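Local coordinates for protein acetylxylan esterase / glucomannan deacetylase (PDB 2WAA) that removes acetyl groups from acetylated xylan and glucomannan during the breakdown of plant cell walls, at residues Gly61-Asp66 with Gly110-Lys115; Phe205-Leu210 with Val256-Asp261; Leu228-Ile233 with Pro331-Ile336; Ile268-Gly273 with Gly289-Gln294. One frame throughout, in Å; residues are numbered along the deposited sequence. Where two conformers were deposited one is given.

Contact 1: Gly61-Asp66 with Gly110-Lys115; sequences GNSWID and GQVTLK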
loop_
_atom_site.group_PDB
_atom_site.type_symbol
_atom_site.label_atom_id
_atom_site.label_comp_id
_atom_site.label_asym_id
_atom_site.label_seq_id
_atom_site.Cartn_x
_atom_site.Cartn_y
_atom_site.Cartn_z
ATOM N N GLY A 61 15.879 11.051 1.852
ATOM C CA GLY A 61 15.583 11.874 3.000
ATOM C C GLY A 61 14.214 12.524 2.896
ATOM O O GLY A 61 13.952 13.569 3.504
ATOM N N ASN A 62 13.326 11.893 2.121
ATOM C CA ASN A 62 12.024 12.472 1.851
ATOM C C ASN A 62 10.888 11.477 2.159
ATOM O O ASN A 62 9.789 11.593 1.601
ATOM C CB ASN A 62 12.023 12.858 0.358
ATOM C CG ASN A 62 10.945 13.857 -0.001
ATOM O OD1 ASN A 62 10.466 14.591 0.850
ATOM N ND2 ASN A 62 10.605 13.927 -1.312
ATOM N N SER A 63 11.177 10.492 3.008
ATOM C CA SER A 63 10.226 9.390 3.311
ATOM C C SER A 63 9.675 9.473 4.755
ATOM O O SER A 63 10.398 9.794 5.706
ATOM C CB SER A 63 10.892 8.020 3.136
ATOM O OG SER A 63 11.469 7.887 1.844
ATOM N N TRP A 64 8.396 9.143 4.924
ATOM C CA TRP A 64 7.786 9.230 6.242
ATOM C C TRP A 64 7.309 7.868 6.700
ATOM O O TRP A 64 6.835 7.021 5.887
ATOM C CB TRP A 64 6.547 10.157 6.208
ATOM C CG TRP A 64 6.916 11.650 6.014
ATOM C CD1 TRP A 64 7.242 12.297 4.837
ATOM C CD2 TRP A 64 6.969 12.653 7.052
ATOM N NE1 TRP A 64 7.473 13.630 5.091
ATOM C CE2 TRP A 64 7.313 13.878 6.433
ATOM C CE3 TRP A 64 6.704 12.636 8.438
ATOM C CZ2 TRP A 64 7.456 15.067 7.159
ATOM C CZ3 TRP A 64 6.825 13.818 9.169
ATOM C CH2 TRP A 64 7.209 15.025 8.531
ATOM N N ILE A 65 7.382 7.673 8.007
ATOM C CA ILE A 65 6.795 6.501 8.634
ATOM C C ILE A 65 5.899 6.948 9.804
ATOM O O ILE A 65 6.068 8.056 10.350
ATOM C CB ILE A 65 7.889 5.556 9.170
ATOM C CG1 ILE A 65 8.748 6.288 10.244
ATOM C CG2 ILE A 65 8.746 4.998 7.975
ATOM C CD1 ILE A 65 9.722 5.381 10.989
ATOM N N ASP A 66 4.945 6.074 10.164
ATOM C CA ASP A 66 4.232 6.174 11.448
ATOM C C ASP A 66 4.785 5.124 12.406
ATOM O O ASP A 66 5.119 4.017 11.996
ATOM C CB ASP A 66 2.724 5.876 11.287
ATOM C CG ASP A 66 1.932 7.109 10.760
ATOM O OD1 ASP A 66 2.264 8.246 11.142
ATOM O OD2 ASP A 66 0.962 6.916 10.000
ATOM N N GLY A 110 10.999 7.748 -2.203
ATOM C CA GLY A 110 12.250 7.065 -1.940
ATOM C C GLY A 110 11.948 5.666 -1.426
ATOM O O GLY A 110 10.789 5.213 -1.408
ATOM N N GLN A 111 13.003 4.985 -1.015
ATOM C CA GLN A 111 12.814 3.695 -0.364
ATOM C C GLN A 111 13.400 3.808 1.029
ATOM O O GLN A 111 14.370 4.567 1.268
ATOM C CB GLN A 111 13.490 2.561 -1.144
ATOM C CG GLN A 111 12.680 2.115 -2.349
ATOM C CD GLN A 111 12.881 3.028 -3.497
ATOM O OE1 GLN A 111 13.995 3.555 -3.670
ATOM N NE2 GLN A 111 11.827 3.233 -4.326
ATOM N N VAL A 112 12.780 3.099 1.969
ATOM C CA VAL A 112 13.219 3.149 3.371
ATOM C C VAL A 112 13.859 1.827 3.712
ATOM O O VAL A 112 13.398 0.792 3.246
ATOM C CB VAL A 112 12.010 3.350 4.279
ATOM C CG1 VAL A 112 12.370 3.074 5.793
ATOM C CG2 VAL A 112 11.427 4.771 4.099
ATOM N N THR A 113 14.905 1.841 4.551
ATOM C CA THR A 113 15.540 0.598 4.976
ATOM C C THR A 113 15.488 0.551 6.510
ATOM O O THR A 113 15.807 1.539 7.179
ATOM C CB THR A 113 17.015 0.579 4.512
ATOM O OG1 THR A 113 17.039 0.558 3.079
ATOM C CG2 THR A 113 17.793 -0.657 5.124
ATOM N N LEU A 114 15.061 -0.588 7.047
ATOM C CA LEU A 114 15.168 -0.844 8.467
ATOM C C LEU A 114 16.294 -1.845 8.554
ATOM O O LEU A 114 16.228 -2.903 7.912
ATOM C CB LEU A 114 13.879 -1.486 8.990
ATOM C CG LEU A 114 14.043 -2.039 10.407
ATOM C CD1 LEU A 114 14.390 -0.926 11.371
ATOM C CD2 LEU A 114 12.730 -2.768 10.819
ATOM N N LYS A 115 17.345 -1.537 9.315
ATOM C CA LYS A 115 18.502 -2.474 9.385
ATOM C C LYS A 115 18.428 -3.457 10.556
ATOM O O LYS A 115 18.659 -4.663 10.397
ATOM C CB LYS A 115 19.822 -1.694 9.487
ATOM C CG LYS A 115 20.023 -0.819 8.273
ATOM C CD LYS A 115 21.449 -0.234 8.228
ATOM C CE LYS A 115 21.691 0.500 6.895
ATOM N NZ LYS A 115 23.054 1.129 6.858
HETATM O O HOH W 1 9.701 6.256 0.886
#
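Ser63 and Val112 face each other across two different sheets, Ser63 in segment 61-66 and Val112 on strand 112-119, both with CB turned toward the other segment. The methyl CG2 of Val112 presses on the CB of Ser63 at 3.4 Å, tighter than ordinary van der Waals contact between carbons. CG2 holds that place because it lies anti to the carbonyl carbon of Val112, while CG1 takes the position anti to the backbone N (chi1 167°). The hydroxyl of Ser63 lies beside its own backbone N (chi1 -54°) and beside the first residue of segment 110-115: OG is 3.8 Å from the same Val112 CG2 and 4.0 Å from the CA of Gly110. The backbone of Gly110, at a phi of 148°, suits glycine and sets its CA beside the serine hydroxyl.

One water molecule joins the polar parts. It sits 2.6 Å from Ser63 OG and donates a weak hydrogen bond of 2.7 Å to Gly110 O, so a buried hydroxyl and a buried carbonyl share a single solvent partner. Two residues on, Ile65 packs on Met56 and Leu79 and comes only loosely near Val112. Val112 is hemmed in further by Leu79 and Phe36. Gln111 points away, and its NE2 bonds to Asn107 OD1.

Ser63 and Val112 thus meet between two antiparallel sheets packed face to face, an arrangement consistent with the beta-sandwich of the galactose-binding-like clan to which the N-terminal CE2 domain belongs.

Contact 2: Phe205-Leu210 with Val256-Asp261; sequences FYQFTL and VRTLLD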
loop_
_atom_site.group_PDB
_atom_site.type_symbol
_atom_site.label_atom_id
_atom_site.label_comp_id
_atom_site.label_asym_id
_atom_site.label_seq_id
_atom_site.Cartn_x
_atom_site.Cartn_y
_atom_site.Cartn_z
ATOM N N PHE A 205 5.064 -2.280 -12.900
ATOM C CA PHE A 205 5.476 -2.169 -11.486
ATOM C C PHE A 205 4.819 -3.188 -10.587
ATOM O O PHE A 205 5.309 -3.442 -9.492
ATOM C CB PHE A 205 5.418 -0.721 -10.906
ATOM C CG PHE A 205 4.010 -0.145 -10.773
ATOM C CD1 PHE A 205 3.167 -0.509 -9.707
ATOM C CD2 PHE A 205 3.549 0.807 -11.701
ATOM C CE1 PHE A 205 1.856 0.045 -9.603
ATOM C CE2 PHE A 205 2.242 1.364 -11.607
ATOM C CZ PHE A 205 1.407 0.983 -10.535
ATOM N N TYR A 206 3.720 -3.779 -11.034
ATOM C CA TYR A 206 3.110 -4.883 -10.300
ATOM C C TYR A 206 4.127 -6.036 -10.115
ATOM O O TYR A 206 3.993 -6.859 -9.206
ATOM C CB TYR A 206 1.890 -5.387 -11.060
ATOM C CG TYR A 206 1.544 -6.833 -10.795
ATOM C CD1 TYR A 206 0.844 -7.203 -9.667
ATOM C CD2 TYR A 206 1.885 -7.814 -11.718
ATOM C CE1 TYR A 206 0.485 -8.568 -9.443
ATOM C CE2 TYR A 206 1.554 -9.163 -11.514
ATOM C CZ TYR A 206 0.858 -9.523 -10.368
ATOM O OH TYR A 206 0.533 -10.856 -10.183
ATOM N N GLN A 207 5.139 -6.086 -10.992
ATOM C CA GLN A 207 6.146 -7.135 -10.907
ATOM C C GLN A 207 7.297 -6.816 -9.959
ATOM O O GLN A 207 8.128 -7.689 -9.711
ATOM C CB GLN A 207 6.763 -7.433 -12.311
ATOM C CG GLN A 207 5.748 -7.971 -13.374
ATOM C CD GLN A 207 5.143 -9.385 -13.088
ATOM O OE1 GLN A 207 5.481 -10.083 -12.095
ATOM N NE2 GLN A 207 4.187 -9.800 -13.964
ATOM N N PHE A 208 7.362 -5.595 -9.431
ATOM C CA PHE A 208 8.570 -5.151 -8.730
ATOM C C PHE A 208 8.380 -5.177 -7.243
ATOM O O PHE A 208 7.329 -4.791 -6.731
ATOM C CB PHE A 208 8.867 -3.691 -9.114
ATOM C CG PHE A 208 9.115 -3.475 -10.588
ATOM C CD1 PHE A 208 9.620 -4.509 -11.368
ATOM C CD2 PHE A 208 8.915 -2.221 -11.150
ATOM C CE1 PHE A 208 9.891 -4.292 -12.730
ATOM C CE2 PHE A 208 9.176 -2.009 -12.519
ATOM C CZ PHE A 208 9.663 -3.020 -13.279
ATOM N N THR A 209 9.412 -5.570 -6.509
ATOM C CA THR A 209 9.278 -5.486 -5.063
ATOM C C THR A 209 9.242 -4.028 -4.595
ATOM O O THR A 209 8.538 -3.658 -3.622
ATOM C CB THR A 209 10.494 -6.167 -4.423
ATOM O OG1 THR A 209 10.478 -7.551 -4.802
ATOM C CG2 THR A 209 10.451 -6.050 -2.894
ATOM N N LEU A 210 10.082 -3.215 -5.234
ATOM C CA LEU A 210 10.092 -1.765 -5.001
ATOM C C LEU A 210 10.822 -1.144 -6.179
ATOM O O LEU A 210 11.496 -1.863 -6.901
ATOM C CB LEU A 210 10.860 -1.441 -3.712
ATOM C CG LEU A 210 12.296 -2.033 -3.553
ATOM C CD1 LEU A 210 13.323 -1.396 -4.476
ATOM C CD2 LEU A 210 12.783 -1.892 -2.087
ATOM N N VAL A 256 -5.362 -8.799 -16.483
ATOM C CA VAL A 256 -6.148 -9.544 -15.515
ATOM C C VAL A 256 -5.891 -11.028 -15.773
ATOM O O VAL A 256 -5.815 -11.799 -14.835
ATOM C CB VAL A 256 -7.634 -9.212 -15.604
ATOM C CG1 VAL A 256 -8.473 -10.177 -14.757
ATOM C CG2 VAL A 256 -7.863 -7.728 -15.168
ATOM N N ARG A 257 -5.670 -11.404 -17.035
ATOM C CA ARG A 257 -5.218 -12.775 -17.294
ATOM C C ARG A 257 -3.916 -13.133 -16.559
ATOM O O ARG A 257 -3.786 -14.236 -16.020
ATOM C CB ARG A 257 -5.101 -13.039 -18.795
ATOM C CG ARG A 257 -6.429 -13.282 -19.415
ATOM C CD ARG A 257 -6.331 -13.657 -20.903
ATOM N NE ARG A 257 -7.707 -13.807 -21.373
ATOM C CZ ARG A 257 -8.165 -13.372 -22.542
ATOM N NH1 ARG A 257 -7.348 -12.756 -23.402
ATOM N NH2 ARG A 257 -9.458 -13.545 -22.835
ATOM N N THR A 258 -2.944 -12.216 -16.524
ATOM C CA THR A 258 -1.752 -12.415 -15.724
ATOM C C THR A 258 -2.078 -12.591 -14.233
ATOM O O THR A 258 -1.549 -13.491 -13.554
ATOM C CB THR A 258 -0.790 -11.198 -15.896
ATOM O OG1 THR A 258 -0.350 -11.131 -17.270
ATOM C CG2 THR A 258 0.448 -11.305 -14.943
ATOM N N LEU A 259 -2.956 -11.736 -13.712
ATOM C CA LEU A 259 -3.323 -11.852 -12.321
ATOM C C LEU A 259 -3.955 -13.218 -12.040
ATOM O O LEU A 259 -3.691 -13.849 -11.003
ATOM C CB LEU A 259 -4.331 -10.774 -11.926
ATOM C CG LEU A 259 -3.776 -9.361 -11.994
ATOM C CD1 LEU A 259 -4.913 -8.422 -11.618
ATOM C CD2 LEU A 259 -2.572 -9.175 -11.020
ATOM N N LEU A 260 -4.857 -13.623 -12.920
ATOM C CA LEU A 260 -5.634 -14.845 -12.693
ATOM C C LEU A 260 -4.679 -16.053 -12.649
ATOM O O LEU A 260 -4.868 -16.996 -11.876
ATOM C CB LEU A 260 -6.644 -15.037 -13.839
ATOM C CG LEU A 260 -7.926 -14.139 -13.809
ATOM C CD1 LEU A 260 -8.658 -14.175 -15.190
ATOM C CD2 LEU A 260 -8.841 -14.534 -12.709
ATOM N N ASP A 261 -3.703 -16.021 -13.530
ATOM C CA ASP A 261 -2.721 -17.102 -13.666
ATOM C C ASP A 261 -1.733 -17.072 -12.489
ATOM O O ASP A 261 -1.435 -18.103 -11.901
ATOM C CB ASP A 261 -1.991 -16.943 -15.004
ATOM C CG ASP A 261 -0.819 -17.869 -15.136
ATOM O OD1 ASP A 261 -0.945 -19.024 -14.639
ATOM O OD2 ASP A 261 0.226 -17.464 -15.717
#
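Tyr206 meets the CD2 methyl of Leu259 with the outer end of its ring: the methyl lies 3.5 Å from Tyr206 CE1, equally close to CZ, and 3.6 Å from the phenolic OH. Its approach is oblique. On the CE2 side the ring borders Thr258, whose CG2 is 4.2 Å from Tyr206 CE2; the same methyl comes 4.1 Å from the amide NE2 of Gln207. Tyr206 reaches the helix because its CG stands anti to the backbone N (chi1 154°), whereas Gln207 bends at chi2 (-66°) to bring NE2 against the Thr258 methyl from the opposite direction; its OE1 makes a weak hydrogen bond with His221 NE2.

A second shell fixes the tyrosine. Its OH is hydrogen-bonded to His263 NE2 and Asn262 ND2 at the end of helix 245-262, while His221 stacks on the ring and Phe255 meets it edge-to-face. Behind it, Phe205 to Phe208 form a type I beta turn closed by Phe208 N to Phe205 O at 3.0 Å, and Arg25 NH1 bonds the carbonyls of Tyr206 and Phe208. The contact thus fastens the long loop ahead of strand 228-231 to a surface helix of the alpha/beta/alpha SGNH hydrolase fold.

Contact 3: Leu228-Ile233 with Pro331-Ile336; sequences LIISAI and PQLRQI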
loop_
_atom_site.group_PDB
_atom_site.type_symbol
_atom_site.label_atom_id
_atom_site.label_comp_id
_atom_site.label_asym_id
_atom_site.label_seq_id
_atom_site.Cartn_x
_atom_site.Cartn_y
_atom_site.Cartn_z
ATOM N N LEU A 228 -8.191 -11.844 -2.335
ATOM C CA LEU A 228 -8.909 -10.817 -3.112
ATOM C C LEU A 228 -7.919 -9.801 -3.672
ATOM O O LEU A 228 -7.046 -9.298 -2.944
ATOM C CB LEU A 228 -9.881 -10.094 -2.212
ATOM C CG LEU A 228 -10.415 -8.729 -2.656
ATOM C CD1 LEU A 228 -11.321 -8.884 -3.834
ATOM C CD2 LEU A 228 -11.219 -8.059 -1.529
ATOM N N ILE A 229 -8.063 -9.506 -4.969
ATOM C CA ILE A 229 -7.279 -8.485 -5.626
ATOM C C ILE A 229 -8.246 -7.394 -6.112
ATOM O O ILE A 229 -9.195 -7.664 -6.845
ATOM C CB ILE A 229 -6.491 -9.029 -6.823
ATOM C CG1 ILE A 229 -5.618 -10.206 -6.372
ATOM C CG2 ILE A 229 -5.702 -7.868 -7.511
ATOM C CD1 ILE A 229 -4.879 -10.848 -7.454
ATOM N N ILE A 230 -7.996 -6.166 -5.710
ATOM C CA ILE A 230 -8.817 -5.054 -6.213
ATOM C C ILE A 230 -7.975 -4.298 -7.190
ATOM O O ILE A 230 -6.879 -3.876 -6.824
ATOM C CB ILE A 230 -9.182 -4.119 -5.047
ATOM C CG1 ILE A 230 -10.001 -4.942 -4.030
ATOM C CG2 ILE A 230 -10.023 -2.877 -5.553
ATOM C CD1 ILE A 230 -10.120 -4.288 -2.693
ATOM N N SER A 231 -8.480 -4.059 -8.400
ATOM C CA SER A 231 -7.725 -3.203 -9.313
ATOM C C SER A 231 -8.502 -1.901 -9.502
ATOM O O SER A 231 -9.609 -1.933 -10.028
ATOM C CB SER A 231 -7.578 -3.896 -10.664
ATOM O OG SER A 231 -6.808 -3.051 -11.510
ATOM N N ALA A 232 -7.926 -0.786 -9.048
ATOM C CA ALA A 232 -8.542 0.546 -9.062
ATOM C C ALA A 232 -7.706 1.489 -9.952
ATOM O O ALA A 232 -7.656 2.715 -9.702
ATOM C CB ALA A 232 -8.587 1.070 -7.611
ATOM N N ILE A 233 -7.129 0.957 -11.034
ATOM C CA ILE A 233 -6.258 1.772 -11.904
ATOM C C ILE A 233 -7.150 2.490 -12.911
ATOM O O ILE A 233 -8.306 2.070 -13.143
ATOM C CB ILE A 233 -5.224 0.866 -12.629
ATOM C CG1 ILE A 233 -4.120 1.683 -13.273
ATOM C CG2 ILE A 233 -5.931 -0.049 -13.665
ATOM C CD1 ILE A 233 -3.082 2.238 -12.194
ATOM N N PRO A 331 -19.060 -3.245 1.775
ATOM C CA PRO A 331 -20.252 -4.115 1.638
ATOM C C PRO A 331 -20.318 -4.932 0.340
ATOM O O PRO A 331 -20.786 -6.075 0.354
ATOM C CB PRO A 331 -21.441 -3.124 1.684
ATOM C CG PRO A 331 -20.910 -1.867 2.282
ATOM C CD PRO A 331 -19.407 -1.832 1.994
ATOM N N GLN A 332 -19.848 -4.346 -0.764
ATOM C CA GLN A 332 -19.816 -5.034 -2.022
ATOM C C GLN A 332 -18.789 -6.170 -1.979
ATOM O O GLN A 332 -19.074 -7.269 -2.472
ATOM C CB GLN A 332 -19.494 -4.066 -3.156
ATOM C CG GLN A 332 -20.546 -2.956 -3.325
ATOM C CD GLN A 332 -20.167 -2.020 -4.486
ATOM O OE1 GLN A 332 -20.278 -2.392 -5.665
ATOM N NE2 GLN A 332 -19.705 -0.815 -4.152
ATOM N N LEU A 333 -17.596 -5.903 -1.408
ATOM C CA LEU A 333 -16.594 -6.934 -1.216
ATOM C C LEU A 333 -17.116 -8.077 -0.322
ATOM O O LEU A 333 -16.811 -9.272 -0.571
ATOM C CB LEU A 333 -15.331 -6.333 -0.623
ATOM C CG LEU A 333 -14.688 -5.299 -1.531
ATOM C CD1 LEU A 333 -13.329 -4.817 -0.939
ATOM C CD2 LEU A 333 -14.431 -5.865 -2.960
ATOM N N ARG A 334 -17.879 -7.740 0.702
ATOM C CA ARG A 334 -18.436 -8.851 1.518
ATOM C C ARG A 334 -19.277 -9.812 0.658
ATOM O O ARG A 334 -19.227 -11.051 0.845
ATOM C CB ARG A 334 -19.293 -8.344 2.686
ATOM C CG ARG A 334 -18.518 -7.480 3.686
ATOM C CD ARG A 334 -19.257 -7.377 5.022
ATOM N NE ARG A 334 -18.527 -6.526 5.977
ATOM C CZ ARG A 334 -17.564 -6.952 6.792
ATOM N NH1 ARG A 334 -17.197 -8.236 6.774
ATOM N NH2 ARG A 334 -16.967 -6.091 7.618
ATOM N N GLN A 335 -20.090 -9.262 -0.254
ATOM C CA GLN A 335 -20.991 -10.084 -1.059
ATOM C C GLN A 335 -20.176 -10.890 -2.050
ATOM O O GLN A 335 -20.488 -12.048 -2.326
ATOM C CB GLN A 335 -22.013 -9.205 -1.826
ATOM C CG GLN A 335 -23.165 -8.664 -0.991
ATOM C CD GLN A 335 -23.928 -7.512 -1.668
ATOM O OE1 GLN A 335 -23.318 -6.620 -2.238
ATOM N NE2 GLN A 335 -25.257 -7.520 -1.572
ATOM N N ILE A 336 -19.159 -10.244 -2.634
ATOM C CA ILE A 336 -18.361 -10.882 -3.661
ATOM C C ILE A 336 -17.542 -12.031 -3.023
ATOM O O ILE A 336 -17.391 -13.088 -3.634
ATOM C CB ILE A 336 -17.443 -9.865 -4.364
ATOM C CG1 ILE A 336 -18.256 -8.976 -5.339
ATOM C CG2 ILE A 336 -16.375 -10.564 -5.207
ATOM C CD1 ILE A 336 -17.583 -7.630 -5.613
#
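Leu333 points from helix 319-337 at Leu228 and Ile230 on strand 228-231, the central strand of the parallel sheet in the SGNH-type alpha/beta/alpha domain. The contact is thus one of helix against sheet, wholly apolar and buried. At the root of the side chain, Leu333 CB already faces the strand, but still lies 4.6 Å from the Leu228 CD2 methyl. With CG placed beside the backbone N (chi1 -62°), the next atom comes slightly closer: Leu333 CG is 4.4 Å from Leu228 CD2.

Beyond CG the two branches share the work unequally. Of the two strand residues, Leu333 CD2 grazes Leu228, 4.1 Å from its CD2; Val269 of strand 267-270 also borders this methyl. The other branch, CD1, reaches into the angle between the two strand residues and touches both.

Leu228 and Ile230 stand two apart on the strand and therefore on the same side of it. Each side chain crosses that of Leu333 at about a right angle, and the leucine meets them with its terminal methyls. Neighbours enclose the group: Thr171 of helix 167-174 touches Leu333, and Ile135 of strand 133-139 packs on both Leu228 and Ile230. At the far end of the leucine, CD1 lies 3.7 Å from Ile230 CD1 and 3.9 Å from Leu228 CD2.

Contact 4: Ile268-Gly273 with Gly289-Gln294; sequences IVLTEG and GETRQQ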
loop_
_atom_site.group_PDB
_atom_site.type_symbol
_atom_site.label_atom_id
_atom_site.label_comp_id
_atom_site.label_asym_id
_atom_site.label_seq_id
_atom_site.Cartn_x
_atom_site.Cartn_y
_atom_site.Cartn_z
ATOM N N ILE A 268 -10.932 -11.430 -8.287
ATOM C CA ILE A 268 -10.461 -10.112 -8.737
ATOM C C ILE A 268 -11.655 -9.182 -8.843
ATOM O O ILE A 268 -12.694 -9.597 -9.350
ATOM C CB ILE A 268 -9.763 -10.237 -10.058
ATOM C CG1 ILE A 268 -8.580 -11.248 -9.875
ATOM C CG2 ILE A 268 -9.265 -8.863 -10.528
ATOM C CD1 ILE A 268 -7.883 -11.558 -11.074
ATOM N N VAL A 269 -11.518 -7.964 -8.307
ATOM C CA VAL A 269 -12.592 -6.960 -8.356
ATOM C C VAL A 269 -12.049 -5.724 -9.063
ATOM O O VAL A 269 -11.034 -5.167 -8.627
ATOM C CB VAL A 269 -13.095 -6.622 -6.935
ATOM C CG1 VAL A 269 -14.134 -5.521 -6.989
ATOM C CG2 VAL A 269 -13.735 -7.853 -6.334
ATOM N N LEU A 270 -12.707 -5.292 -10.155
ATOM C CA LEU A 270 -12.262 -4.142 -10.893
ATOM C C LEU A 270 -13.122 -2.959 -10.515
ATOM O O LEU A 270 -14.327 -3.094 -10.306
ATOM C CB LEU A 270 -12.381 -4.372 -12.417
ATOM C CG LEU A 270 -11.764 -5.693 -12.887
ATOM C CD1 LEU A 270 -11.887 -5.824 -14.397
ATOM C CD2 LEU A 270 -10.314 -5.698 -12.484
ATOM N N THR A 271 -12.507 -1.793 -10.418
ATOM C CA THR A 271 -13.292 -0.594 -10.113
ATOM C C THR A 271 -12.643 0.615 -10.784
ATOM O O THR A 271 -11.421 0.636 -10.972
ATOM C CB THR A 271 -13.391 -0.377 -8.553
ATOM O OG1 THR A 271 -14.124 0.825 -8.330
ATOM C CG2 THR A 271 -12.048 -0.151 -7.976
ATOM N N GLU A 272 -13.441 1.616 -11.160
ATOM C CA GLU A 272 -12.892 2.790 -11.856
ATOM C C GLU A 272 -12.224 3.805 -10.932
ATOM O O GLU A 272 -11.593 4.727 -11.380
ATOM C CB GLU A 272 -14.001 3.489 -12.676
ATOM C CG GLU A 272 -15.065 4.216 -11.856
ATOM C CD GLU A 272 -16.228 3.337 -11.418
ATOM O OE1 GLU A 272 -16.124 2.094 -11.425
ATOM O OE2 GLU A 272 -17.275 3.904 -11.034
ATOM N N GLY A 273 -12.435 3.669 -9.637
ATOM C CA GLY A 273 -11.847 4.616 -8.705
ATOM C C GLY A 273 -12.702 5.874 -8.494
ATOM O O GLY A 273 -13.776 6.063 -9.119
ATOM N N GLY A 289 -16.602 -3.237 -18.028
ATOM C CA GLY A 289 -17.636 -4.225 -18.306
ATOM C C GLY A 289 -17.198 -5.052 -19.518
ATOM O O GLY A 289 -17.387 -6.255 -19.554
ATOM N N GLU A 290 -16.625 -4.419 -20.530
ATOM C CA GLU A 290 -16.248 -5.175 -21.715
ATOM C C GLU A 290 -15.017 -6.048 -21.428
ATOM O O GLU A 290 -14.880 -7.133 -21.985
ATOM C CB GLU A 290 -15.976 -4.260 -22.917
ATOM C CG GLU A 290 -15.844 -5.025 -24.203
ATOM C CD GLU A 290 -15.867 -4.113 -25.468
ATOM O OE1 GLU A 290 -16.402 -2.987 -25.408
ATOM O OE2 GLU A 290 -15.312 -4.538 -26.514
ATOM N N THR A 291 -14.113 -5.562 -20.592
ATOM C CA THR A 291 -12.977 -6.422 -20.146
ATOM C C THR A 291 -13.495 -7.687 -19.504
ATOM O O THR A 291 -13.016 -8.802 -19.767
ATOM C CB THR A 291 -12.100 -5.613 -19.187
ATOM O OG1 THR A 291 -11.584 -4.464 -19.915
ATOM C CG2 THR A 291 -10.960 -6.480 -18.548
ATOM N N ARG A 292 -14.457 -7.548 -18.604
ATOM C CA ARG A 292 -14.996 -8.722 -17.944
ATOM C C ARG A 292 -15.674 -9.654 -18.960
ATOM O O ARG A 292 -15.586 -10.877 -18.858
ATOM C CB ARG A 292 -15.927 -8.318 -16.798
ATOM C CG ARG A 292 -15.187 -7.525 -15.715
ATOM C CD ARG A 292 -16.051 -7.187 -14.494
ATOM N NE ARG A 292 -16.746 -8.356 -13.977
ATOM C CZ ARG A 292 -17.988 -8.681 -14.298
ATOM N NH1 ARG A 292 -18.673 -7.904 -15.117
ATOM N NH2 ARG A 292 -18.544 -9.774 -13.802
ATOM N N GLN A 293 -16.372 -9.072 -19.925
ATOM C CA GLN A 293 -17.005 -9.892 -20.960
ATOM C C GLN A 293 -15.964 -10.722 -21.721
ATOM O O GLN A 293 -16.129 -11.946 -21.905
ATOM C CB GLN A 293 -17.871 -9.014 -21.890
ATOM C CG GLN A 293 -18.454 -9.815 -23.061
ATOM C CD GLN A 293 -19.686 -9.159 -23.655
ATOM O OE1 GLN A 293 -20.556 -8.669 -22.925
ATOM N NE2 GLN A 293 -19.784 -9.168 -24.982
ATOM N N GLN A 294 -14.865 -10.092 -22.116
ATOM C CA GLN A 294 -13.784 -10.813 -22.804
ATOM C C GLN A 294 -13.082 -11.849 -21.936
ATOM O O GLN A 294 -12.691 -12.904 -22.436
ATOM C CB GLN A 294 -12.731 -9.865 -23.346
ATOM C CG GLN A 294 -13.303 -8.861 -24.325
ATOM C CD GLN A 294 -12.242 -8.158 -25.112
ATOM O OE1 GLN A 294 -11.041 -8.282 -24.818
ATOM N NE2 GLN A 294 -12.670 -7.400 -26.120
#
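Leu270 and Arg292 join the first strand of a beta-alpha-beta unit to its own helix: strand 267-270 leads through a loop into helix 278-295, which returns the chain to the neighbouring parallel strand 300-302. Leu270 turns its CB toward the helix, and its CG lies beside the backbone N (chi1 -50°). From there CD1 continues anti to CA (chi2 -178°), which makes this methyl the far end of the side chain and the part that touches.

Leu270 CD1 rests 3.9 Å from Arg292 CG and 4.4 Å from Arg292 CD in the conformer described here, one of two deposited for the arginine. Leucine and arginine run antiparallel past one another, and the methyl meets the aliphatic stem, not the charged group. Arg292 bends at chi3 (50°), and its NE bonds to Val300 O just where the last strand of the unit begins. The same arginine thereby offers hydrocarbon to the first strand and an N-H to the third element.

On the preceding residue, Thr291 CG2 lies 4.3 Å from Leu270 CD1, a looser touch. Its hydroxyl is turned to the helix backbone, with OG1 hydrogen-bonded to Tyr287 O, so the methyl is what faces the strand.

Leu270 also packs on Ile288 one turn back along the helix and on Ser231 of strand 228-231. Helix 278-295 in turn lies beside helix 245-262, where Ile249 touches Glu290 and Gln294, so both helices cover this face of the sheet.

From the N terminus, contact 1 closes first, within the antiparallel N-terminal sheets, its 43-residue loop finished before contact 2 opens. Contacts 2 and 3 then cross: segment 205-210 and segment 228-233 pass before helix 245-262 supplies the partner of the former, and helix 319-337 closes the latter far downstream. Contact 4, the shortest closure, is nested inside the loop of contact 3. Strands 228-231 and 267-270 are sheet neighbours, which places contacts 3 and 4 about 11 Å apart between centres, with helices on opposite faces. Ile268 packs on helix 245-262, linking contacts 2 and 4. Gln111 CG lies 4.0 Å from Leu210 CD2, so contacts 1 and 2 meet where the two domains adjoin.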